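Class D beta-lactamase (Fusobacterium nucleatum subsp. polymorphum, PDB 4IED) probably hydrolyses beta-lactam antibiotics to substituted beta-amino acids, as a class D (OXA-type) beta-lactamase that contributes to antibiotic resistance. Local coordinates at residues A[74-79]-A[176-181]. Sequence-based numbering, arbitrary orientation.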
loop_
_atom_site.group_PDB
_atom_site.type_symbol
_atom_site.label_atom_id
_atom_site.label_comp_id
_atom_site.label_asym_id
_atom_site.label_seq_id
_atom_site.Cartn_x
_atom_site.Cartn_y
_atom_site.Cartn_z
ATOM N N LYS A 74 3.743 -20.207 7.211
ATOM C CA LYS A 74 2.654 -20.592 8.081
ATOM C C LYS A 74 1.844 -19.368 8.539
ATOM O O LYS A 74 0.603 -19.421 8.597
ATOM C CB LYS A 74 3.214 -21.386 9.272
ATOM C CG LYS A 74 2.113 -21.829 10.189
ATOM C CD LYS A 74 2.575 -22.818 11.226
ATOM C CE LYS A 74 3.815 -22.369 11.976
ATOM N NZ LYS A 74 3.690 -21.187 12.832
ATOM N N ASN A 75 2.556 -18.260 8.812
ATOM C CA ASN A 75 1.964 -16.995 9.244
ATOM C C ASN A 75 3.043 -15.917 9.114
ATOM O O ASN A 75 4.181 -16.265 8.862
ATOM C CB ASN A 75 1.329 -17.095 10.659
ATOM C CG ASN A 75 2.302 -17.584 11.672
ATOM O OD1 ASN A 75 3.406 -17.052 11.843
ATOM N ND2 ASN A 75 1.839 -18.707 12.385
ATOM N N VAL A 76 2.636 -14.684 9.375
ATOM C CA VAL A 76 3.531 -13.521 9.223
ATOM C C VAL A 76 4.630 -13.477 10.304
ATOM O O VAL A 76 5.551 -12.671 10.219
ATOM C CB VAL A 76 2.746 -12.229 9.239
ATOM C CG1 VAL A 76 1.789 -12.135 8.050
ATOM C CG2 VAL A 76 1.942 -12.104 10.549
ATOM N N ASP A 77 4.542 -14.359 11.317
ATOM C CA ASP A 77 5.582 -14.419 12.341
ATOM C C ASP A 77 6.616 -15.516 12.142
ATOM O O ASP A 77 7.598 -15.560 12.840
ATOM C CB ASP A 77 4.899 -14.535 13.745
ATOM C CG ASP A 77 4.165 -13.289 14.048
ATOM O OD1 ASP A 77 4.784 -12.286 14.447
ATOM O OD2 ASP A 77 2.906 -13.233 13.864
ATOM N N GLU A 78 6.439 -16.316 11.101
ATOM C CA GLU A 78 7.395 -17.406 10.817
ATOM C C GLU A 78 8.621 -16.899 10.108
ATOM O O GLU A 78 8.484 -16.252 9.062
ATOM C CB GLU A 78 6.719 -18.452 9.987
ATOM C CG GLU A 78 7.511 -19.767 9.944
ATOM C CD GLU A 78 6.860 -20.856 9.138
ATOM O OE1 GLU A 78 6.577 -20.646 7.962
ATOM O OE2 GLU A 78 6.618 -21.956 9.720
ATOM N N MET A 79 9.758 -17.279 10.585
ATOM C CA MET A 79 10.998 -16.823 9.906
ATOM C C MET A 79 10.943 -17.345 8.449
ATOM O O MET A 79 10.595 -18.498 8.190
ATOM C CB MET A 79 12.255 -17.266 10.617
ATOM C CG MET A 79 12.341 -16.725 12.048
ATOM S SD MET A 79 12.135 -14.958 12.220
ATOM C CE MET A 79 13.513 -14.214 11.475
ATOM N N GLN A 176 -6.431 -12.407 6.005
ATOM C CA GLN A 176 -6.741 -10.992 5.990
ATOM C C GLN A 176 -6.424 -10.358 7.326
ATOM O O GLN A 176 -5.871 -9.254 7.401
ATOM C CB GLN A 176 -8.178 -10.717 5.534
ATOM C CG GLN A 176 -8.453 -11.226 4.148
ATOM C CD GLN A 176 -9.881 -11.051 3.719
ATOM O OE1 GLN A 176 -10.714 -12.066 3.740
ATOM N NE2 GLN A 176 -10.250 -9.870 3.378
ATOM N N GLU A 177 -6.732 -11.051 8.399
ATOM C CA GLU A 177 -6.464 -10.517 9.774
ATOM C C GLU A 177 -4.940 -10.223 9.982
ATOM O O GLU A 177 -4.554 -9.243 10.574
ATOM C CB GLU A 177 -6.982 -11.478 10.869
ATOM C CG GLU A 177 -7.183 -10.817 12.223
ATOM C CD GLU A 177 -8.256 -9.660 12.082
ATOM O OE1 GLU A 177 -9.247 -9.782 11.280
ATOM O OE2 GLU A 177 -8.166 -8.762 12.880
ATOM N N GLN A 178 -4.121 -11.160 9.537
ATOM C CA GLN A 178 -2.698 -11.040 9.623
ATOM C C GLN A 178 -2.199 -9.843 8.872
ATOM O O GLN A 178 -1.377 -9.042 9.379
ATOM C CB GLN A 178 -2.014 -12.290 9.149
ATOM C CG GLN A 178 -2.034 -13.438 10.100
ATOM C CD GLN A 178 -1.409 -14.607 9.474
ATOM O OE1 GLN A 178 -0.198 -14.725 9.306
ATOM N NE2 GLN A 178 -2.248 -15.487 8.995
ATOM N N VAL A 179 -2.762 -9.622 7.684
ATOM C CA VAL A 179 -2.313 -8.470 6.927
ATOM C C VAL A 179 -2.752 -7.150 7.592
ATOM O O VAL A 179 -2.016 -6.144 7.613
ATOM C CB VAL A 179 -2.805 -8.570 5.440
ATOM C CG1 VAL A 179 -2.456 -7.258 4.676
ATOM C CG2 VAL A 179 -2.145 -9.763 4.766
ATOM N N LYS A 180 -3.937 -7.131 8.179
ATOM C CA LYS A 180 -4.331 -5.993 8.986
ATOM C C LYS A 180 -3.378 -5.809 10.160
ATOM O O LYS A 180 -2.930 -4.668 10.405
ATOM C CB LYS A 180 -5.748 -6.216 9.560
ATOM C CG LYS A 180 -6.850 -6.321 8.471
ATOM C CD LYS A 180 -8.234 -6.406 9.141
ATOM C CE LYS A 180 -8.623 -5.037 9.722
ATOM N NZ LYS A 180 -9.951 -5.083 10.401
ATOM N N ASP A 181 -3.020 -6.861 10.866
ATOM C CA ASP A 181 -2.210 -6.697 12.043
ATOM C C ASP A 181 -0.809 -6.138 11.714
ATOM O O ASP A 181 -0.277 -5.288 12.412
ATOM C CB ASP A 181 -2.074 -8.008 12.740
ATOM C CG ASP A 181 -1.622 -7.855 14.183
ATOM O OD1 ASP A 181 -2.437 -7.377 15.033
ATOM O OD2 ASP A 181 -0.479 -8.271 14.523
HETATM O O HOH W 1 -1.884 -18.098 7.596
#
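Gln178 reaches out from its helix to the loop at Val76, and its side-chain amide does most of the joining. Gln178 OE1 accepts the backbone N-H of Val76 at 2.8 Å from Val76 N; the donor lies nearly in line with the carbonyl bond (C=O...N angle 169°), though the hydrogen bond is not straight at the hydrogen (N-H...OE1 147°). Gln178 OE1 also comes within 3.1 Å of Asn75 CB. Beyond CG the chain runs extended (chi2 176°), which carries the amide across to the loop. Gln178 NE2 donates to the oxygen of a water 3.0 Å away that also lies within hydrogen-bonding distance of Lys74 O, and NE2 bonds to Glu174 O, so both ends of the amide are held.

Nonpolar packing is slight: Val76 CG1 sits 4.0 Å from Gln178 CB as the two side chains pass in opposite directions.

Residues 75-78 form a type I turn, reinforced by an Asx turn in which Asn75 OD1 accepts from Asp77 N at 3.0 Å.

This is structural packing away from the annotated sites, in the helical part of the transpeptidase-like beta-lactamase fold, joining the loop between helices 62-69 and 99-105 to helix 173-182. Val76 and Gln178 both touch Leu68 of helix 62-69, while Arg100 of helix 99-105 forms salt bridges with Asp77 and Asp181.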